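Local coordinates for 462aa long hypothetical selenium-binding protein (Sulfolobus tokodaii, PDB 2ECE) that is of unknown function but probably binds selenium and folds as a beta propeller, at residues I230-L235 with G290-E295; L244-E249 with S281-F286. All coordinates share one frame; numbering follows the deposited sequence.

Contact 1: residues I230-L235 with G290-E295; sequences IHFWDL and GKWNAE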
# COMPACT_ATOMS: atom_id res chain seq x y z
N ILE A 230 -1.82 5.38 15.91
CA ILE A 230 -2.86 5.44 14.89
C ILE A 230 -3.69 6.64 15.35
O ILE A 230 -3.99 6.78 16.54
CB ILE A 230 -3.74 4.17 14.83
CG1 ILE A 230 -4.97 4.43 13.94
CG2 ILE A 230 -4.18 3.75 16.22
CD1 ILE A 230 -5.79 3.18 13.61
N HIS A 231 -4.04 7.51 14.41
CA HIS A 231 -4.81 8.70 14.74
C HIS A 231 -6.23 8.59 14.18
O HIS A 231 -6.42 8.19 13.03
CB HIS A 231 -4.13 9.94 14.15
CG HIS A 231 -2.73 10.15 14.65
ND1 HIS A 231 -2.45 10.91 15.76
CD2 HIS A 231 -1.54 9.69 14.19
CE1 HIS A 231 -1.14 10.92 15.96
NE2 HIS A 231 -0.57 10.19 15.02
N PHE A 232 -7.21 8.95 15.00
CA PHE A 232 -8.61 8.92 14.60
C PHE A 232 -9.08 10.35 14.41
O PHE A 232 -8.91 11.19 15.30
CB PHE A 232 -9.44 8.22 15.67
CG PHE A 232 -9.02 6.81 15.92
CD1 PHE A 232 -9.38 5.81 15.03
CD2 PHE A 232 -8.19 6.50 16.99
CE1 PHE A 232 -8.90 4.51 15.19
CE2 PHE A 232 -7.71 5.20 17.17
CZ PHE A 232 -8.07 4.20 16.26
N TRP A 233 -9.66 10.63 13.24
CA TRP A 233 -10.12 11.97 12.93
C TRP A 233 -11.59 12.05 12.55
O TRP A 233 -12.19 11.07 12.11
CB TRP A 233 -9.36 12.54 11.73
CG TRP A 233 -7.88 12.44 11.77
CD1 TRP A 233 -7.13 11.31 11.77
CD2 TRP A 233 -6.96 13.54 11.72
NE1 TRP A 233 -5.79 11.62 11.71
CE2 TRP A 233 -5.66 12.99 11.68
CE3 TRP A 233 -7.11 14.93 11.70
CZ2 TRP A 233 -4.51 13.78 11.62
CZ3 TRP A 233 -5.96 15.73 11.64
CH2 TRP A 233 -4.68 15.15 11.60
N ASP A 234 -12.15 13.24 12.72
CA ASP A 234 -13.52 13.55 12.33
C ASP A 234 -13.30 13.95 10.87
O ASP A 234 -12.74 15.01 10.59
CB ASP A 234 -14.03 14.76 13.13
CG ASP A 234 -15.46 15.13 12.78
OD1 ASP A 234 -15.86 14.97 11.61
OD2 ASP A 234 -16.18 15.61 13.68
N LEU A 235 -13.71 13.09 9.94
CA LEU A 235 -13.51 13.34 8.51
C LEU A 235 -14.10 14.68 8.05
O LEU A 235 -13.51 15.40 7.25
CB LEU A 235 -14.16 12.22 7.70
CG LEU A 235 -13.49 11.71 6.42
CD1 LEU A 235 -14.58 11.30 5.44
CD2 LEU A 235 -12.59 12.76 5.79
N GLY A 290 -18.49 3.53 23.13
CA GLY A 290 -18.23 4.94 22.91
C GLY A 290 -16.77 5.35 22.88
O GLY A 290 -16.43 6.50 23.14
N LYS A 291 -15.90 4.41 22.54
CA LYS A 291 -14.46 4.68 22.52
C LYS A 291 -13.74 3.93 21.39
O LYS A 291 -14.19 2.87 20.96
CB LYS A 291 -13.87 4.27 23.87
CG LYS A 291 -12.47 4.74 24.16
CD LYS A 291 -11.70 3.71 25.00
CE LYS A 291 -12.46 3.29 26.26
NZ LYS A 291 -11.73 2.22 27.00
N TRP A 292 -12.64 4.50 20.91
CA TRP A 292 -11.84 3.82 19.89
C TRP A 292 -10.89 2.91 20.67
O TRP A 292 -10.36 3.31 21.70
CB TRP A 292 -11.05 4.82 19.03
CG TRP A 292 -11.83 5.35 17.87
CD1 TRP A 292 -12.33 6.61 17.72
CD2 TRP A 292 -12.26 4.61 16.72
NE1 TRP A 292 -13.05 6.70 16.55
CE2 TRP A 292 -13.02 5.49 15.92
CE3 TRP A 292 -12.08 3.29 16.29
CZ2 TRP A 292 -13.61 5.09 14.71
CZ3 TRP A 292 -12.66 2.89 15.08
CH2 TRP A 292 -13.41 3.79 14.31
N ASN A 293 -10.70 1.69 20.19
CA ASN A 293 -9.82 0.74 20.87
C ASN A 293 -8.87 0.11 19.87
O ASN A 293 -9.07 0.20 18.66
CB ASN A 293 -10.65 -0.36 21.52
CG ASN A 293 -11.83 0.18 22.31
OD1 ASN A 293 -11.72 0.44 23.51
ND2 ASN A 293 -12.95 0.38 21.62
N ALA A 294 -7.83 -0.55 20.38
CA ALA A 294 -6.85 -1.21 19.53
C ALA A 294 -6.22 -2.35 20.32
O ALA A 294 -5.72 -2.15 21.43
CB ALA A 294 -5.78 -0.22 19.09
N GLU A 295 -6.24 -3.54 19.73
CA GLU A 295 -5.68 -4.73 20.36
C GLU A 295 -4.80 -5.53 19.40
O GLU A 295 -5.09 -5.61 18.21
CB GLU A 295 -6.81 -5.63 20.87
CG GLU A 295 -7.37 -5.23 22.22
CD GLU A 295 -8.69 -5.90 22.51
OE1 GLU A 295 -8.91 -7.03 22.02
OE2 GLU A 295 -9.51 -5.30 23.24

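Contact 2: residues L244-E249 with S281-F286; sequences LTLGEE and SIWLWF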
# COMPACT_ATOMS: atom_id res chain seq x y z
N LEU A 244 -4.11 6.26 19.48
CA LEU A 244 -3.78 5.11 20.31
C LEU A 244 -2.38 4.65 19.96
O LEU A 244 -1.96 4.74 18.80
CB LEU A 244 -4.78 3.97 20.06
CG LEU A 244 -6.22 4.14 20.54
CD1 LEU A 244 -7.08 3.01 19.98
CD2 LEU A 244 -6.25 4.14 22.06
N THR A 245 -1.64 4.19 20.96
CA THR A 245 -0.29 3.71 20.74
C THR A 245 -0.37 2.20 20.59
O THR A 245 -0.96 1.52 21.43
CB THR A 245 0.61 4.11 21.92
OG1 THR A 245 0.75 5.54 21.93
CG2 THR A 245 1.98 3.48 21.80
N LEU A 246 0.22 1.67 19.53
CA LEU A 246 0.19 0.23 19.26
C LEU A 246 1.40 -0.50 19.82
O LEU A 246 2.18 -1.10 19.07
CB LEU A 246 0.08 0.01 17.75
CG LEU A 246 -1.05 0.85 17.13
CD1 LEU A 246 -1.07 0.70 15.63
CD2 LEU A 246 -2.38 0.41 17.74
N GLY A 247 1.54 -0.47 21.14
CA GLY A 247 2.66 -1.13 21.79
C GLY A 247 3.81 -0.16 21.98
O GLY A 247 4.41 0.28 21.00
N GLU A 248 4.11 0.17 23.24
CA GLU A 248 5.20 1.11 23.53
C GLU A 248 6.50 0.72 22.83
O GLU A 248 7.28 1.59 22.43
CB GLU A 248 5.49 1.18 25.03
CG GLU A 248 4.66 2.16 25.85
CD GLU A 248 5.05 2.14 27.32
OE1 GLU A 248 5.47 1.06 27.80
OE2 GLU A 248 4.94 3.18 28.01
N GLU A 249 6.74 -0.58 22.69
CA GLU A 249 7.98 -1.05 22.08
C GLU A 249 7.96 -1.27 20.57
O GLU A 249 8.99 -1.61 19.98
CB GLU A 249 8.42 -2.36 22.75
CG GLU A 249 7.76 -3.61 22.20
CD GLU A 249 6.33 -3.81 22.70
OE1 GLU A 249 5.71 -2.85 23.19
OE2 GLU A 249 5.83 -4.95 22.58
N SER A 281 3.67 -7.31 14.37
CA SER A 281 2.37 -7.56 14.96
C SER A 281 1.27 -6.86 14.18
O SER A 281 1.50 -5.81 13.58
CB SER A 281 2.34 -7.10 16.43
OG SER A 281 2.79 -5.77 16.58
N ILE A 282 0.10 -7.47 14.17
CA ILE A 282 -1.06 -6.91 13.49
C ILE A 282 -2.01 -6.47 14.59
O ILE A 282 -2.26 -7.21 15.54
CB ILE A 282 -1.75 -7.94 12.59
CG1 ILE A 282 -0.77 -8.43 11.52
CG2 ILE A 282 -3.00 -7.34 11.97
CD1 ILE A 282 -0.12 -7.30 10.71
N TRP A 283 -2.53 -5.26 14.46
CA TRP A 283 -3.44 -4.72 15.45
C TRP A 283 -4.81 -4.43 14.88
O TRP A 283 -4.94 -3.96 13.75
CB TRP A 283 -2.85 -3.45 16.05
CG TRP A 283 -1.61 -3.67 16.86
CD1 TRP A 283 -0.39 -4.09 16.41
CD2 TRP A 283 -1.47 -3.48 18.27
NE1 TRP A 283 0.50 -4.16 17.45
CE2 TRP A 283 -0.14 -3.80 18.61
CE3 TRP A 283 -2.35 -3.07 19.29
CZ2 TRP A 283 0.35 -3.71 19.92
CZ3 TRP A 283 -1.86 -2.99 20.60
CH2 TRP A 283 -0.53 -3.31 20.90
N LEU A 284 -5.83 -4.73 15.68
CA LEU A 284 -7.22 -4.49 15.29
C LEU A 284 -7.70 -3.25 16.02
O LEU A 284 -7.73 -3.21 17.25
CB LEU A 284 -8.10 -5.68 15.70
CG LEU A 284 -9.62 -5.57 15.52
CD1 LEU A 284 -9.95 -5.51 14.05
CD2 LEU A 284 -10.31 -6.78 16.17
N TRP A 285 -8.06 -2.21 15.26
CA TRP A 285 -8.59 -1.00 15.87
C TRP A 285 -10.10 -1.10 15.67
O TRP A 285 -10.55 -1.52 14.61
CB TRP A 285 -8.02 0.27 15.21
CG TRP A 285 -7.94 0.26 13.70
CD1 TRP A 285 -6.91 -0.22 12.94
CD2 TRP A 285 -8.90 0.80 12.78
NE1 TRP A 285 -7.16 -0.00 11.61
CE2 TRP A 285 -8.37 0.62 11.48
CE3 TRP A 285 -10.14 1.42 12.94
CZ2 TRP A 285 -9.06 1.04 10.33
CZ3 TRP A 285 -10.82 1.84 11.80
CH2 TRP A 285 -10.28 1.65 10.51
N PHE A 286 -10.86 -0.73 16.69
CA PHE A 286 -12.32 -0.82 16.62
C PHE A 286 -13.02 0.14 17.58
O PHE A 286 -12.45 0.52 18.61
CB PHE A 286 -12.74 -2.26 16.93
CG PHE A 286 -12.30 -2.75 18.29
CD1 PHE A 286 -13.17 -2.71 19.38
CD2 PHE A 286 -11.00 -3.23 18.48
CE1 PHE A 286 -12.76 -3.14 20.64
CE2 PHE A 286 -10.58 -3.66 19.74
CZ PHE A 286 -11.46 -3.61 20.83

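Contact 1: residues I230-L235 with G290-E295
In both Phe232 and Trp292 the first side-chain torsion (chi1 -60° and -87°) sets CG beside the backbone N and opposite the carbonyl carbon, and from these two similar starts the rings are carried out from separate strands to lie one upon the other. They form an offset stack: the phenyl ring of Phe232 and the pyrrole half of the indole are inclined by no more than 5°. The Phe232 ring centroid lies 4.0 Å from the centroid of the five-membered ring of Trp292. The closest approach, 3.5 Å, brings Phe232 CD1 over the fused bond of the indole at Trp292 CD2, while Phe232 CE1 reaches the benzo side at Trp292 CE3, 3.6 Å away. Each methylene also rests on the opposing ring, with Trp292 CB 3.9 Å from the Phe232 centroid and Phe232 CB 4.1 Å from that of the Trp292 pyrrole; these reciprocal CH-pi contacts extend the overlap beyond the rings themselves. A leucine in place of Phe232 would probably leave the indole face without a flat partner, opening a gap over its pyrrole half and letting the ring tilt. The pair illustrates how propeller blades adhere through apolar faces rather than shared backbone bonds. Phe232 sits on strand 229-234, against Val203 of strand 201-204 and Leu244 of strand 239-245. From the next blade, Trp285 of strand 280-288 adds to its packing, while Trp292, on strand 291-304, meets Tyr287 edge-to-face and reaches back to Val201.

Contact 2: residues L244-E249 with S281-F286
Leu246 and Gly247 lie against a single indole, that of Trp283, and almost all of the contact is made on its surface. The methylene of Leu246 stands over one face, with CB 3.9 Å from the centroid of the Trp283 five-membered ring, in a CH-pi contact. With chi1 at -50°, CG of Leu246 is placed beside the backbone N, and its branch runs on past the indole toward the strand that bears it; CD2 finishes 3.8 Å from Trp283 CE3. The backbone of the same leucine continues over the benzo half, where Leu246 O comes within 3.3 Å of Trp283 CZ2. Gly247 then closes the packing: its N is 3.5 Å from Trp283 CH2, and a CB built onto it would lie 3.3 Å from Trp283 CZ2, besides pressing on the preceding carbonyl at this positive phi.

The looser side flanks this patch. Before it, the exposed Thr245 directs its side chain away from the indole; after it, Glu248 turns to solvent and Glu249 stays clear of Trp283. A weak bond from Gly247 N to Thr245 O, 3.2 Å long, spans the bend.

Trp283 does not depend on the loop for its polar atom. Its NE1 donates to Ser281 OG at 2.9 Å, through a bent N-H...O angle of 146° and with the oxygen tilted 16° out of the ring plane, which helps fix the rotation of the indole. Leu246 O is taken up by Asn250 ND2. With the indole N-H and Leu246 O both bonded to partners other than each other, what joins the interblade loop to strand 280-288 is mainly dispersion and shape: the strand presents a braced aromatic plate, and the close passage of the loop is consistent with a glycine after the leucine, where a side chain would meet the ring.

In the fold
Both contacts join the same two consecutive propeller blades, and contact 2 is nested within the chain segment that contact 1 closes. Contact 1 is fully buried and pairs two aromatic rings from strands; contact 2 is only partly buried and sets aliphatic side chain and backbone on one indole where the chain leaves strand 239-245 to enter the next blade. Their centres are about 11 Å apart and their elements are hydrogen-bonding neighbours: strands 229-234 and 239-245 in one sheet, 280-288 and 291-304 in the other. Leu244 CD1 packs on Asn293 C at 3.4 Å, and probable backbone hydrogen bonds, such as Glu295 O with Leu284 N, link the second pair.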